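Side-chain contacts in TgTwinScan_2721 - E2 domain (Toxoplasma gondii, PDB 2F4Z), which probably acts as an E2 ubiquitin-conjugating enzyme, accepting activated ubiquitin as a thioester and passing it on towards substrate proteins: residues 176-179 with 180-183; 183-186 with 187-190. One frame throughout, in Å; residues are numbered along the deposited sequence.

Interaction 1 (176-179 with 180-183); sequences HPLF and VQTA
With chi1 at 176°, the imidazole of His176 points away from its own backbone N and lies beside its carbonyl carbon, where CG2 of Val180, set beside the valine N and anti to its carbonyl carbon, comes over it. The pair spans the first turn of helix 176-190, the C-terminal helix of the E2 (UBC) fold. CG2 rests over one face of the imidazole, 4.0 Å from the ring centroid and offset toward the rim, a CH-pi contact one turn apart. The same methyl packs against CD2 of Phe179 at 3.8 Å, so one methyl touches both rings. Phe179 is buried: its ring reaches Trp118, Tyr89 and Pro120 in the loops and Val168 and Met172 on helix 166-174, a place that suits a large apolar side chain. Ala183, also buried, brings just a methyl near the ring, with CB 4.4 Å from CZ of Phe179. Proline suits position 177 because the first turn of a helix does not need its amide hydrogen; Pro177 O still accepts the N-H of Gln181. Leu178 and Thr182 both touch Met171 of helix 166-174, and CD1 of Leu178 comes within 3.7 Å of the threonine OG1. Threonine suits a place next to Met171 and Trp118 because its methyl can pack while its hydroxyl returns to the backbone. Leu178 O thus takes two bonds, a nearly straight one from Thr182 N at 2.8 Å (174° at the hydrogen) and one from Thr182 OG1 at 2.9 Å, whose donor stands above the carbonyl plane.

Interaction 2 (183-186 with 187-190); sequences AKLW and TETF
The last two turns of the C-terminal E2 helix, 176-190, carry an edge-to-face aromatic pair, Trp186 and Phe190, spaced i to i+4. The edge of Phe190 is directed at the face of the indole, the planes standing at 76° and the centroid of the five-membered ring 5.2 Å from that of the phenyl. CE1 does the touching, 3.8 Å from CD2 of Trp186. Phe190 has CG beside its backbone N (chi1 -57°), which folds the ring back along the helix toward the tryptophan. The indole also meets Trp118, so a broad, flat side chain suits a position that faces both a loop and the next turn. Two threonines each add a hydroxyl bond to the usual N-H bond: Ala183 O receives both N and OG1 of Thr187, each at 2.9 Å, from opposite faces of its plane, and Leu185 O is held likewise by Thr189, whose OG1 comes to 2.7 Å. Bonded to Ala183 O, and weakly to Pro88 O, the Thr187 hydroxyl has partners although the residue is buried against Tyr89. Elsewhere on the surface, Lys184 and Glu188 have the spacing of a helical ion pair, but NZ stays 4.1 Å from OE2, beyond a salt bridge. The nearer approach is by the lysine methylene CE, 3.1 Å from OE2, while any attraction between the charges is probably modest. Side chains meeting one turn apart, and threonine hydroxyls bonded back to the carbonyl four residues earlier, are typical of an alpha-helix, here the last of the E2 domain.

Interactions 1 and 2 follow one another along helix 176-190, their centres about 10 Å apart, and join at Ala183. This residue closes the first contact with its N-H and methyl and opens the second with its carbonyl. Trp118 ties them together from outside, since its ring meets both Phe179 and Trp186, and the Pro88-Tyr89 loop touches residues of both contacts. The surroundings differ: interaction 1 also leans on helix 166-174, whereas the contacts of interaction 2 with the rest of the chain are with loops, among them Lys116 and Pro88. Their centres lie about 20 Å and 16 Å from the chain centre, consistent with a helix at the periphery of the E2 domain.

Interaction 1 (176-179 with 180-183)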
loop_
_atom_site.group_PDB
_atom_site.type_symbol
_atom_site.label_atom_id
_atom_site.label_comp_id
_atom_site.label_asym_id
_atom_site.label_seq_id
_atom_site.Cartn_x
_atom_site.Cartn_y
_atom_site.Cartn_z
ATOM N N HIS A 176 26.155 -19.294 -11.536
ATOM C CA HIS A 176 24.771 -19.130 -11.216
ATOM C C HIS A 176 24.076 -20.436 -10.877
ATOM O O HIS A 176 23.281 -20.464 -9.946
ATOM C CB HIS A 176 24.033 -18.353 -12.330
ATOM C CG HIS A 176 22.559 -18.234 -12.108
ATOM N ND1 HIS A 176 21.647 -19.018 -12.768
ATOM C CD2 HIS A 176 21.843 -17.449 -11.262
ATOM C CE1 HIS A 176 20.428 -18.725 -12.346
ATOM N NE2 HIS A 176 20.521 -17.782 -11.425
ATOM N N PRO A 177 24.306 -21.514 -11.664
ATOM C CA PRO A 177 23.653 -22.785 -11.279
ATOM C C PRO A 177 24.079 -23.331 -9.884
ATOM O O PRO A 177 23.307 -24.029 -9.268
ATOM C CB PRO A 177 24.069 -23.759 -12.403
ATOM C CG PRO A 177 24.489 -22.871 -13.567
ATOM C CD PRO A 177 25.074 -21.644 -12.924
ATOM N N LEU A 178 25.287 -22.991 -9.425
ATOM C CA LEU A 178 25.737 -23.310 -8.083
ATOM C C LEU A 178 24.976 -22.440 -7.037
ATOM O O LEU A 178 24.623 -22.946 -5.970
ATOM C CB LEU A 178 27.261 -23.193 -7.913
ATOM C CG LEU A 178 27.832 -23.397 -6.493
ATOM C CD1 LEU A 178 27.420 -24.745 -5.881
ATOM C CD2 LEU A 178 29.284 -23.261 -6.463
ATOM N N PHE A 179 24.733 -21.160 -7.361
ATOM C CA PHE A 179 24.012 -20.265 -6.483
ATOM C C PHE A 179 22.654 -20.883 -6.203
ATOM O O PHE A 179 22.230 -20.925 -5.062
ATOM C CB PHE A 179 23.849 -18.820 -7.051
ATOM C CG PHE A 179 22.710 -18.083 -6.407
ATOM C CD1 PHE A 179 22.897 -17.441 -5.185
ATOM C CD2 PHE A 179 21.455 -18.120 -6.959
ATOM C CE1 PHE A 179 21.836 -16.830 -4.532
ATOM C CE2 PHE A 179 20.377 -17.516 -6.322
ATOM C CZ PHE A 179 20.571 -16.875 -5.111
ATOM N N VAL A 180 21.992 -21.374 -7.254
ATOM C CA VAL A 180 20.648 -21.899 -7.157
ATOM C C VAL A 180 20.649 -23.212 -6.334
ATOM O O VAL A 180 19.751 -23.444 -5.488
ATOM C CB VAL A 180 20.102 -22.127 -8.543
ATOM C CG1 VAL A 180 18.777 -22.824 -8.529
ATOM C CG2 VAL A 180 19.946 -20.769 -9.288
ATOM N N GLN A 181 21.658 -24.065 -6.603
ATOM C CA GLN A 181 21.886 -25.285 -5.856
ATOM C C GLN A 181 22.121 -25.041 -4.353
ATOM O O GLN A 181 21.577 -25.755 -3.513
ATOM C CB GLN A 181 23.102 -26.010 -6.481
ATOM C CG GLN A 181 23.072 -27.557 -6.489
ATOM C CD GLN A 181 24.441 -28.141 -6.912
ATOM O OE1 GLN A 181 25.123 -27.588 -7.823
ATOM N NE2 GLN A 181 24.867 -29.216 -6.230
ATOM N N THR A 182 22.981 -24.085 -4.031
ATOM C CA THR A 182 23.183 -23.646 -2.688
ATOM C C THR A 182 21.860 -23.139 -2.034
ATOM O O THR A 182 21.585 -23.474 -0.892
ATOM C CB THR A 182 24.238 -22.594 -2.628
ATOM O OG1 THR A 182 25.449 -23.111 -3.223
ATOM C CG2 THR A 182 24.538 -22.182 -1.131
ATOM N N ALA A 183 21.043 -22.386 -2.794
ATOM C CA ALA A 183 19.889 -21.704 -2.228
ATOM C C ALA A 183 18.871 -22.775 -1.916
ATOM O O ALA A 183 18.278 -22.759 -0.830
ATOM C CB ALA A 183 19.334 -20.634 -3.189
#

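Interaction 2 (183-186 with 187-190)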
loop_
_atom_site.group_PDB
_atom_site.type_symbol
_atom_site.label_atom_id
_atom_site.label_comp_id
_atom_site.label_asym_id
_atom_site.label_seq_id
_atom_site.Cartn_x
_atom_site.Cartn_y
_atom_site.Cartn_z
ATOM N N ALA A 183 21.043 -22.386 -2.794
ATOM C CA ALA A 183 19.889 -21.704 -2.228
ATOM C C ALA A 183 18.871 -22.775 -1.916
ATOM O O ALA A 183 18.278 -22.759 -0.830
ATOM C CB ALA A 183 19.334 -20.634 -3.189
ATOM N N LYS A 184 18.685 -23.707 -2.847
ATOM C CA LYS A 184 17.820 -24.845 -2.624
ATOM C C LYS A 184 18.252 -25.780 -1.482
ATOM O O LYS A 184 17.410 -26.237 -0.697
ATOM C CB LYS A 184 17.566 -25.609 -3.925
ATOM C CG LYS A 184 16.967 -26.954 -3.673
ATOM C CD LYS A 184 16.419 -27.615 -4.925
ATOM C CE LYS A 184 15.840 -28.988 -4.566
ATOM N NZ LYS A 184 15.911 -29.938 -5.730
ATOM N N LEU A 185 19.543 -26.040 -1.349
ATOM C CA LEU A 185 20.028 -26.853 -0.234
ATOM C C LEU A 185 19.853 -26.118 1.103
ATOM O O LEU A 185 19.483 -26.742 2.105
ATOM C CB LEU A 185 21.499 -27.238 -0.406
ATOM C CG LEU A 185 22.160 -28.105 0.690
ATOM C CD1 LEU A 185 21.486 -29.488 0.725
ATOM C CD2 LEU A 185 23.642 -28.210 0.397
ATOM N N TRP A 186 20.169 -24.814 1.143
ATOM C CA TRP A 186 19.919 -23.999 2.354
ATOM C C TRP A 186 18.443 -24.018 2.712
ATOM O O TRP A 186 18.114 -24.174 3.861
ATOM C CB TRP A 186 20.421 -22.580 2.218
ATOM C CG TRP A 186 21.880 -22.424 2.579
ATOM C CD1 TRP A 186 22.906 -23.214 2.148
ATOM C CD2 TRP A 186 22.484 -21.346 3.328
ATOM N NE1 TRP A 186 24.098 -22.728 2.620
ATOM C CE2 TRP A 186 23.878 -21.571 3.325
ATOM C CE3 TRP A 186 21.979 -20.230 4.019
ATOM C CZ2 TRP A 186 24.773 -20.756 4.041
ATOM C CZ3 TRP A 186 22.857 -19.413 4.723
ATOM C CH2 TRP A 186 24.242 -19.656 4.718
ATOM N N THR A 187 17.559 -23.897 1.732
ATOM C CA THR A 187 16.087 -24.027 1.959
ATOM C C THR A 187 15.717 -25.402 2.622
ATOM O O THR A 187 15.006 -25.468 3.652
ATOM C CB THR A 187 15.332 -23.765 0.631
ATOM O OG1 THR A 187 15.595 -22.411 0.196
ATOM C CG2 THR A 187 13.817 -23.928 0.784
ATOM N N GLU A 188 16.264 -26.488 2.079
ATOM C CA GLU A 188 15.950 -27.845 2.531
ATOM C C GLU A 188 16.525 -28.059 3.895
ATOM O O GLU A 188 15.919 -28.705 4.714
ATOM C CB GLU A 188 16.494 -28.892 1.548
ATOM C CG GLU A 188 15.715 -28.819 0.226
ATOM C CD GLU A 188 16.269 -29.650 -0.963
ATOM O OE1 GLU A 188 17.521 -29.702 -1.208
ATOM O OE2 GLU A 188 15.393 -30.199 -1.701
ATOM N N THR A 189 17.660 -27.440 4.160
ATOM C CA THR A 189 18.372 -27.614 5.386
ATOM C C THR A 189 17.826 -26.758 6.549
ATOM O O THR A 189 17.685 -27.253 7.651
ATOM C CB THR A 189 19.849 -27.290 5.158
ATOM O OG1 THR A 189 20.357 -28.197 4.191
ATOM C CG2 THR A 189 20.643 -27.418 6.429
ATOM N N PHE A 190 17.542 -25.487 6.293
ATOM C CA PHE A 190 17.243 -24.517 7.342
ATOM C C PHE A 190 15.831 -23.989 7.366
ATOM O O PHE A 190 15.445 -23.354 8.351
ATOM C CB PHE A 190 18.149 -23.296 7.205
ATOM C CG PHE A 190 19.560 -23.616 7.240
ATOM C CD1 PHE A 190 20.340 -23.396 6.126
ATOM C CD2 PHE A 190 20.127 -24.170 8.414
ATOM C CE1 PHE A 190 21.687 -23.717 6.128
ATOM C CE2 PHE A 190 21.471 -24.484 8.460
ATOM C CZ PHE A 190 22.274 -24.254 7.306
#